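Local atomic coordinates of agglutinin (Narcissus pseudonarcissus, PDB entry 3DZW), a protein that is a tetrameric plant lectin that binds mannose-containing glycans, here alpha1,3-linked mannobiose, in several separate pockets. Residues C29-Y34 and W41-G46; M56-N61 and G79-Y84. All coordinates share one frame; numbering follows the deposited sequence. Where two conformers were deposited one is given.

Contact 1: C29-Y34 and W41-G46; sequences CNLVLY and WATNTG. With MAN (alpha-D-mannopyranose), chain D.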
loop_
_atom_site.group_PDB
_atom_site.type_symbol
_atom_site.label_atom_id
_atom_site.label_comp_id
_atom_site.label_asym_id
_atom_site.label_seq_id
_atom_site.Cartn_x
_atom_site.Cartn_y
_atom_site.Cartn_z
ATOM N N CYS A 29 12.871 -13.533 -19.645
ATOM C CA CYS A 29 11.605 -13.570 -20.496
ATOM C C CYS A 29 10.449 -14.468 -19.969
ATOM O O CYS A 29 9.457 -14.660 -20.665
ATOM C CB CYS A 29 11.926 -13.907 -21.982
ATOM S SG CYS A 29 12.741 -12.594 -22.815
ATOM N N ASN A 30 10.573 -14.983 -18.742
ATOM C CA ASN A 30 9.538 -15.784 -18.173
ATOM C C ASN A 30 8.700 -14.877 -17.260
ATOM O O ASN A 30 9.246 -14.152 -16.424
ATOM C CB ASN A 30 10.129 -16.962 -17.382
ATOM C CG ASN A 30 9.097 -18.116 -17.127
ATOM O OD1 ASN A 30 8.028 -18.178 -17.758
ATOM N ND2 ASN A 30 9.451 -19.036 -16.226
ATOM N N LEU A 31 7.379 -14.881 -17.478
ATOM C CA LEU A 31 6.425 -14.102 -16.668
ATOM C C LEU A 31 5.943 -15.043 -15.621
ATOM O O LEU A 31 5.279 -16.033 -15.934
ATOM C CB LEU A 31 5.279 -13.598 -17.532
ATOM C CG LEU A 31 4.120 -12.848 -16.854
ATOM C CD1 LEU A 31 4.588 -11.598 -16.153
ATOM C CD2 LEU A 31 3.041 -12.515 -17.898
ATOM N N VAL A 32 6.256 -14.744 -14.351
ATOM C CA VAL A 32 5.950 -15.641 -13.254
ATOM C C VAL A 32 5.222 -15.027 -12.041
ATOM O O VAL A 32 5.472 -13.881 -11.668
ATOM C CB VAL A 32 7.287 -16.228 -12.704
ATOM C CG1 VAL A 32 7.035 -17.300 -11.636
ATOM C CG2 VAL A 32 8.142 -16.793 -13.840
ATOM N N LEU A 33 4.318 -15.825 -11.444
ATOM C CA LEU A 33 3.591 -15.458 -10.234
ATOM C C LEU A 33 4.194 -16.223 -9.080
ATOM O O LEU A 33 4.243 -17.469 -9.110
ATOM C CB LEU A 33 2.104 -15.804 -10.348
ATOM C CG LEU A 33 1.232 -15.535 -9.094
ATOM C CD1 LEU A 33 1.226 -14.056 -8.724
ATOM C CD2 LEU A 33 -0.188 -16.034 -9.303
ATOM N N TYR A 34 4.676 -15.495 -8.058
ATOM C CA TYR A 34 5.267 -16.113 -6.861
ATOM C C TYR A 34 4.458 -15.881 -5.600
ATOM O O TYR A 34 3.871 -14.811 -5.415
ATOM C CB TYR A 34 6.681 -15.560 -6.584
ATOM C CG TYR A 34 7.750 -15.955 -7.559
ATOM C CD1 TYR A 34 8.442 -17.158 -7.409
ATOM C CD2 TYR A 34 8.109 -15.113 -8.607
ATOM C CE1 TYR A 34 9.432 -17.528 -8.288
ATOM C CE2 TYR A 34 9.105 -15.475 -9.503
ATOM C CZ TYR A 34 9.767 -16.684 -9.336
ATOM O OH TYR A 34 10.766 -17.056 -10.218
ATOM N N TRP A 41 2.608 -20.092 -10.994
ATOM C CA TRP A 41 2.134 -19.969 -12.383
ATOM C C TRP A 41 3.190 -19.270 -13.213
ATOM O O TRP A 41 3.924 -18.410 -12.706
ATOM C CB TRP A 41 0.815 -19.189 -12.453
ATOM C CG TRP A 41 0.194 -19.105 -13.861
ATOM C CD1 TRP A 41 -0.755 -19.935 -14.388
ATOM C CD2 TRP A 41 0.491 -18.137 -14.883
ATOM N NE1 TRP A 41 -1.066 -19.545 -15.677
ATOM C CE2 TRP A 41 -0.313 -18.452 -16.006
ATOM C CE3 TRP A 41 1.366 -17.045 -14.963
ATOM C CZ2 TRP A 41 -0.276 -17.704 -17.190
ATOM C CZ3 TRP A 41 1.402 -16.303 -16.144
ATOM C CH2 TRP A 41 0.584 -16.640 -17.241
ATOM N N ALA A 42 3.274 -19.628 -14.497
ATOM C CA ALA A 42 4.236 -18.998 -15.404
ATOM C C ALA A 42 3.860 -19.220 -16.859
ATOM O O ALA A 42 3.095 -20.137 -17.183
ATOM C CB ALA A 42 5.649 -19.519 -15.134
ATOM N N THR A 43 4.400 -18.374 -17.736
ATOM C CA THR A 43 4.159 -18.485 -19.175
ATOM C C THR A 43 5.049 -19.579 -19.796
ATOM O O THR A 43 4.834 -19.983 -20.951
ATOM C CB THR A 43 4.398 -17.152 -19.899
ATOM O OG1 THR A 43 5.708 -16.638 -19.567
ATOM C CG2 THR A 43 3.339 -16.129 -19.502
ATOM N N ASN A 44 6.044 -20.050 -19.020
ATOM C CA ASN A 44 6.965 -21.101 -19.461
ATOM C C ASN A 44 7.730 -20.681 -20.704
ATOM O O ASN A 44 7.898 -21.463 -21.644
ATOM C CB ASN A 44 6.202 -22.412 -19.695
ATOM C CG ASN A 44 5.428 -22.870 -18.456
ATOM O OD1 ASN A 44 5.879 -22.695 -17.328
ATOM N ND2 ASN A 44 4.275 -23.471 -18.672
ATOM N N THR A 45 8.188 -19.428 -20.696
ATOM C CA THR A 45 8.940 -18.848 -21.794
ATOM C C THR A 45 10.354 -18.421 -21.337
ATOM O O THR A 45 10.982 -17.542 -21.945
ATOM C CB THR A 45 8.189 -17.651 -22.404
ATOM O OG1 THR A 45 7.856 -16.710 -21.367
ATOM C CG2 THR A 45 6.913 -18.117 -23.076
ATOM N N GLY A 46 10.847 -19.055 -20.270
ATOM C CA GLY A 46 12.172 -18.765 -19.757
ATOM C C GLY A 46 13.237 -19.315 -20.700
ATOM O O GLY A 46 13.088 -20.409 -21.237
HETATM C C1 MAN D . 12.287 -21.037 -14.788
HETATM C C2 MAN D . 12.885 -19.656 -14.308
HETATM C C3 MAN D . 12.663 -19.486 -12.813
HETATM C C4 MAN D . 11.164 -19.684 -12.461
HETATM C C5 MAN D . 10.589 -21.028 -12.980
HETATM C C6 MAN D . 9.087 -21.096 -12.778
HETATM O O1 MAN D . 13.203 -22.231 -14.780
HETATM O O2 MAN D . 12.296 -18.596 -15.025
HETATM O O3 MAN D . 13.124 -18.204 -12.431
HETATM O O4 MAN D . 10.987 -19.636 -11.071
HETATM O O5 MAN D . 10.841 -21.235 -14.370
HETATM O O6 MAN D . 8.595 -22.284 -13.373
HETATM O O HOH W 1 8.374 -22.092 -16.224
#

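Contact 2: M56-N61 and G79-Y84; sequences MQSDGN and GENGNY. With MAN (alpha-D-mannopyranose), chain E; MAN (alpha-D-mannopyranose), chain C; MAN (alpha-D-mannopyranose), chain B; MAN (alpha-D-mannopyranose), chain F.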
loop_
_atom_site.group_PDB
_atom_site.type_symbol
_atom_site.label_atom_id
_atom_site.label_comp_id
_atom_site.label_asym_id
_atom_site.label_seq_id
_atom_site.Cartn_x
_atom_site.Cartn_y
_atom_site.Cartn_z
ATOM N N MET A 56 -0.323 -4.681 -21.489
ATOM C CA MET A 56 -1.768 -4.784 -21.344
ATOM C C MET A 56 -2.269 -3.825 -22.406
ATOM O O MET A 56 -2.188 -2.598 -22.241
ATOM C CB MET A 56 -2.212 -4.388 -19.952
ATOM C CG MET A 56 -3.748 -4.401 -19.669
ATOM S SD MET A 56 -4.598 -6.010 -19.732
ATOM C CE MET A 56 -4.745 -6.293 -21.489
ATOM N N GLN A 57 -2.766 -4.376 -23.513
ATOM C CA GLN A 57 -3.203 -3.564 -24.679
ATOM C C GLN A 57 -4.637 -3.014 -24.617
ATOM O O GLN A 57 -5.498 -3.537 -23.883
ATOM C CB GLN A 57 -3.014 -4.395 -25.955
ATOM C CG GLN A 57 -1.559 -4.805 -26.171
ATOM C CD GLN A 57 -1.322 -5.595 -27.440
ATOM O OE1 GLN A 57 -0.179 -5.766 -27.857
ATOM N NE2 GLN A 57 -2.398 -6.080 -28.066
ATOM N N SER A 58 -4.882 -1.959 -25.406
ATOM C CA SER A 58 -6.195 -1.306 -25.468
ATOM C C SER A 58 -7.261 -2.178 -26.164
ATOM O O SER A 58 -8.449 -1.859 -26.112
ATOM C CB SER A 58 -6.085 0.056 -26.168
ATOM O OG SER A 58 -5.573 -0.077 -27.482
ATOM N N ASP A 59 -6.828 -3.268 -26.821
ATOM C CA ASP A 59 -7.760 -4.189 -27.486
ATOM C C ASP A 59 -8.179 -5.324 -26.495
ATOM O O ASP A 59 -8.981 -6.187 -26.834
ATOM C CB ASP A 59 -7.195 -4.754 -28.837
ATOM C CG ASP A 59 -5.962 -5.681 -28.659
ATOM O OD1 ASP A 59 -5.389 -5.749 -27.557
ATOM O OD2 ASP A 59 -5.579 -6.343 -29.665
ATOM N N GLY A 60 -7.611 -5.292 -25.264
ATOM C CA GLY A 60 -7.934 -6.272 -24.213
ATOM C C GLY A 60 -7.008 -7.480 -24.122
ATOM O O GLY A 60 -7.193 -8.337 -23.254
ATOM N N ASN A 61 -5.997 -7.539 -24.993
ATOM C CA ASN A 61 -5.078 -8.652 -25.024
ATOM C C ASN A 61 -3.839 -8.374 -24.146
ATOM O O ASN A 61 -3.289 -7.268 -24.181
ATOM C CB ASN A 61 -4.670 -8.930 -26.489
ATOM C CG ASN A 61 -4.223 -10.408 -26.741
ATOM O OD1 ASN A 61 -4.393 -11.291 -25.894
ATOM N ND2 ASN A 61 -3.701 -10.660 -27.940
ATOM N N GLY A 79 -10.011 -7.880 -28.633
ATOM C CA GLY A 79 -11.353 -7.627 -29.134
ATOM C C GLY A 79 -11.633 -6.158 -29.356
ATOM O O GLY A 79 -10.863 -5.467 -30.022
ATOM N N GLU A 80 -12.747 -5.680 -28.796
ATOM C CA GLU A 80 -13.148 -4.285 -28.949
ATOM C C GLU A 80 -12.179 -3.326 -28.262
ATOM O O GLU A 80 -11.662 -3.618 -27.169
ATOM C CB GLU A 80 -14.587 -4.060 -28.406
ATOM C CG GLU A 80 -14.774 -4.335 -26.881
ATOM C CD GLU A 80 -16.206 -4.061 -26.394
ATOM O OE1 GLU A 80 -17.049 -3.630 -27.212
ATOM O OE2 GLU A 80 -16.479 -4.277 -25.192
ATOM N N ASN A 81 -11.931 -2.188 -28.911
ATOM C CA ASN A 81 -11.065 -1.176 -28.373
ATOM C C ASN A 81 -11.733 -0.548 -27.171
ATOM O O ASN A 81 -12.931 -0.267 -27.208
ATOM C CB ASN A 81 -10.783 -0.105 -29.416
ATOM C CG ASN A 81 -9.816 0.966 -28.916
ATOM O OD1 ASN A 81 -10.010 2.151 -29.164
ATOM N ND2 ASN A 81 -8.795 0.550 -28.190
ATOM N N GLY A 82 -10.973 -0.329 -26.099
ATOM C CA GLY A 82 -11.527 0.269 -24.887
ATOM C C GLY A 82 -10.526 0.341 -23.744
ATOM O O GLY A 82 -9.316 0.398 -23.970
ATOM N N ASN A 83 -11.048 0.346 -22.513
ATOM C CA ASN A 83 -10.231 0.419 -21.298
ATOM C C ASN A 83 -10.340 -0.864 -20.496
ATOM O O ASN A 83 -11.447 -1.313 -20.176
ATOM C CB ASN A 83 -10.656 1.626 -20.459
ATOM C CG ASN A 83 -10.363 2.972 -21.165
ATOM O OD1 ASN A 83 -9.210 3.320 -21.409
ATOM N ND2 ASN A 83 -11.407 3.729 -21.442
ATOM N N TYR A 84 -9.180 -1.452 -20.167
ATOM C CA TYR A 84 -9.099 -2.712 -19.429
ATOM C C TYR A 84 -8.101 -2.629 -18.292
ATOM O O TYR A 84 -7.298 -1.702 -18.232
ATOM C CB TYR A 84 -8.646 -3.839 -20.359
ATOM C CG TYR A 84 -9.531 -4.104 -21.568
ATOM C CD1 TYR A 84 -9.417 -3.334 -22.724
ATOM C CD2 TYR A 84 -10.436 -5.161 -21.575
ATOM C CE1 TYR A 84 -10.225 -3.590 -23.849
ATOM C CE2 TYR A 84 -11.242 -5.419 -22.698
ATOM C CZ TYR A 84 -11.122 -4.630 -23.821
ATOM O OH TYR A 84 -11.911 -4.887 -24.928
HETATM C C1 MAN E . -3.832 -9.957 -31.323
HETATM C C2 MAN E . -3.403 -8.421 -31.201
HETATM C C3 MAN E . -1.937 -8.175 -31.495
HETATM C C4 MAN E . -1.059 -9.191 -30.764
HETATM C C5 MAN E . -1.437 -10.641 -31.121
HETATM C C6 MAN E . -0.612 -11.634 -30.324
HETATM O O1 MAN E . -4.673 -10.367 -32.515
HETATM O O2 MAN E . -3.696 -8.004 -29.899
HETATM O O3 MAN E . -1.593 -6.870 -31.073
HETATM O O4 MAN E . 0.301 -8.973 -31.087
HETATM O O5 MAN E . -2.797 -10.941 -30.841
HETATM O O6 MAN E . -1.117 -12.946 -30.540
HETATM C C1 MAN C . -10.151 7.564 -18.460
HETATM C C2 MAN C . -9.200 6.789 -17.559
HETATM C C3 MAN C . -9.381 5.283 -17.762
HETATM C C4 MAN C . -10.836 4.901 -17.567
HETATM C C5 MAN C . -11.743 5.778 -18.441
HETATM C C6 MAN C . -13.216 5.487 -18.185
HETATM O O2 MAN C . -9.429 7.146 -16.200
HETATM O O3 MAN C . -8.569 4.554 -16.857
HETATM O O4 MAN C . -11.014 3.521 -17.882
HETATM O O5 MAN C . -11.484 7.170 -18.194
HETATM O O6 MAN C . -14.018 6.250 -19.077
HETATM C C1 MAN B . -1.276 -6.016 -32.181
HETATM C C2 MAN B . -0.703 -4.713 -31.633
HETATM C C3 MAN B . -1.806 -3.854 -31.002
HETATM C C4 MAN B . -2.966 -3.696 -31.961
HETATM C C5 MAN B . -3.446 -5.056 -32.417
HETATM C C6 MAN B . -4.600 -4.921 -33.416
HETATM O O2 MAN B . -0.062 -4.015 -32.681
HETATM O O3 MAN B . -1.307 -2.580 -30.659
HETATM O O4 MAN B . -4.016 -3.022 -31.309
HETATM O O5 MAN B . -2.377 -5.751 -33.031
HETATM O O6 MAN B . -4.982 -6.197 -33.886
HETATM C C1 MAN F . -11.729 8.538 -22.935
HETATM C C2 MAN F . -11.261 7.565 -21.760
HETATM C C3 MAN F . -10.413 8.304 -20.709
HETATM C C4 MAN F . -9.372 9.198 -21.387
HETATM C C5 MAN F . -10.027 10.257 -22.278
HETATM C C6 MAN F . -8.983 11.173 -22.914
HETATM O O1 MAN F . -13.212 8.854 -22.997
HETATM O O2 MAN F . -10.543 6.495 -22.293
HETATM O O3 MAN F . -9.764 7.376 -19.838
HETATM O O4 MAN F . -8.596 9.841 -20.412
HETATM O O5 MAN F . -10.766 9.656 -23.328
HETATM O O6 MAN F . -8.225 10.434 -23.852
#

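Contact 1: C29-Y34 and W41-G46
Val32 faces Ala42 as an antiparallel non-hydrogen-bonded pair and Leu33 faces Trp41 as a hydrogen-bonded one, with Leu33 N donating almost straight to Trp41 O at 2.9 Å. Past the pairing, side chains join the backbone in holding the segments. Thr43 OG1 sits between its own N and carbonyl carbon (chi1 53°), and from there it accepts Leu31 N at 3.2 Å while Thr43 N returns a bond to Leu31 O. The same hydroxyl donates to Thr45 OG1, which donates in turn to Cys29 O at 2.7 Å, so a short relay of hydroxyls ties the two loops together. Asn30 divides its amide between fold and sugar. Its OD1 takes Thr45 N at 3.2 Å, the donor standing well above the carbonyl plane, and its ND2 points nearly straight at O2 of the mannose at 3.1 Å. A water bonded to Asn30 ND2 and Asn44 OD1 also reaches the sugar's O5 and O6. Tyr34 OH accepts from mannose O4 at 2.7 Å, and Val32 CG1 lies against one face of its ring, toward the rim. Gln26 and Asp28 also hydrogen-bond this mannose. The hairpin of strands 31-35 and 38-42 continues its sheet through strand 21-25, where Phe23 meets Leu31, Leu33 and Trp41; Cys29 is disulfide-bonded to Cys52, and Trp41 packs on Thr104 of the second subunit.

Contact 2: M56-N61 and G79-Y84
The Tyr84 ring lies flat against Gly60: the glycine CA stands 3.4 Å from the ring centroid, 6° off the ring normal, a CH-pi contact over the face with no side chain between. Tyr84 CG is anti to its carbonyl carbon (chi1 -59°), and the ring reaches back across its own loop, where OH donates to Glu80 O at 2.6 Å in the plane of the ring. The hydroxyl bond and the glycine together set how the ring is turned, and Ser58 O comes up to the ring edge near CE1. Two donors grip that oxygen. Gly82 N meets it nearly end-on at 3.0 Å, whereas Asn81 ND2 comes down from above the carbonyl plane at 3.2 Å with a more bent N-H. One residue further on, Asp59 O takes Gly79 N at 2.7 Å, so successive carbonyls of the 57-60 turn hold the 79-84 loop.

On the sugar side, Asp59 OD1 receives Gln57 NE2 and Asn61 N from opposite faces of its plane, the latter closing an Asx turn. This steadies the carboxylate while OD2 accepts from mannose O2 at 2.5 Å. OD1 lies in the amide plane of Gln57, but NE2 comes to its syn side from out of the carboxylate plane; NE2 also gives mannose O3 a bond of 3.2 Å, and Gln57 OE1 is engaged by Tyr65 OH. Asn61 ND2 adds a weak bond to mannose O2. Asn83 ND2 donates to a mannose also bound by Gln89, Asp91, Asn93 and Tyr97 of the second subunit. Gln57, Asp59, Asn61 and Tyr65 are the polar residues of the QxDxNxVxY motif characteristic of monocot mannose-binding lectins, which opens with a type I turn from Gln57 to Gly60.

Overall arrangement
Contacts 1 and 2 lie on opposite sides of the chain's centre, about 22 Å apart between their centres, and follow one another along the sequence without touching. Contact 1 is largely buried and joins neighbouring strands of one sheet; contact 2 is only partly buried and packs a turn within one sheet against the connection that leaves that sheet for the next. Hydroxyl relays and strand pairing dominate the first, while a glycine CH-pi contact on tyrosine and bonds to turn carbonyls dominate the second. Each nevertheless supplies an asparagine to a mannose pocket, Asn30 in one and Asn61 in the other. Both also reach the second subunit, with contact 2 touching a sugar held there.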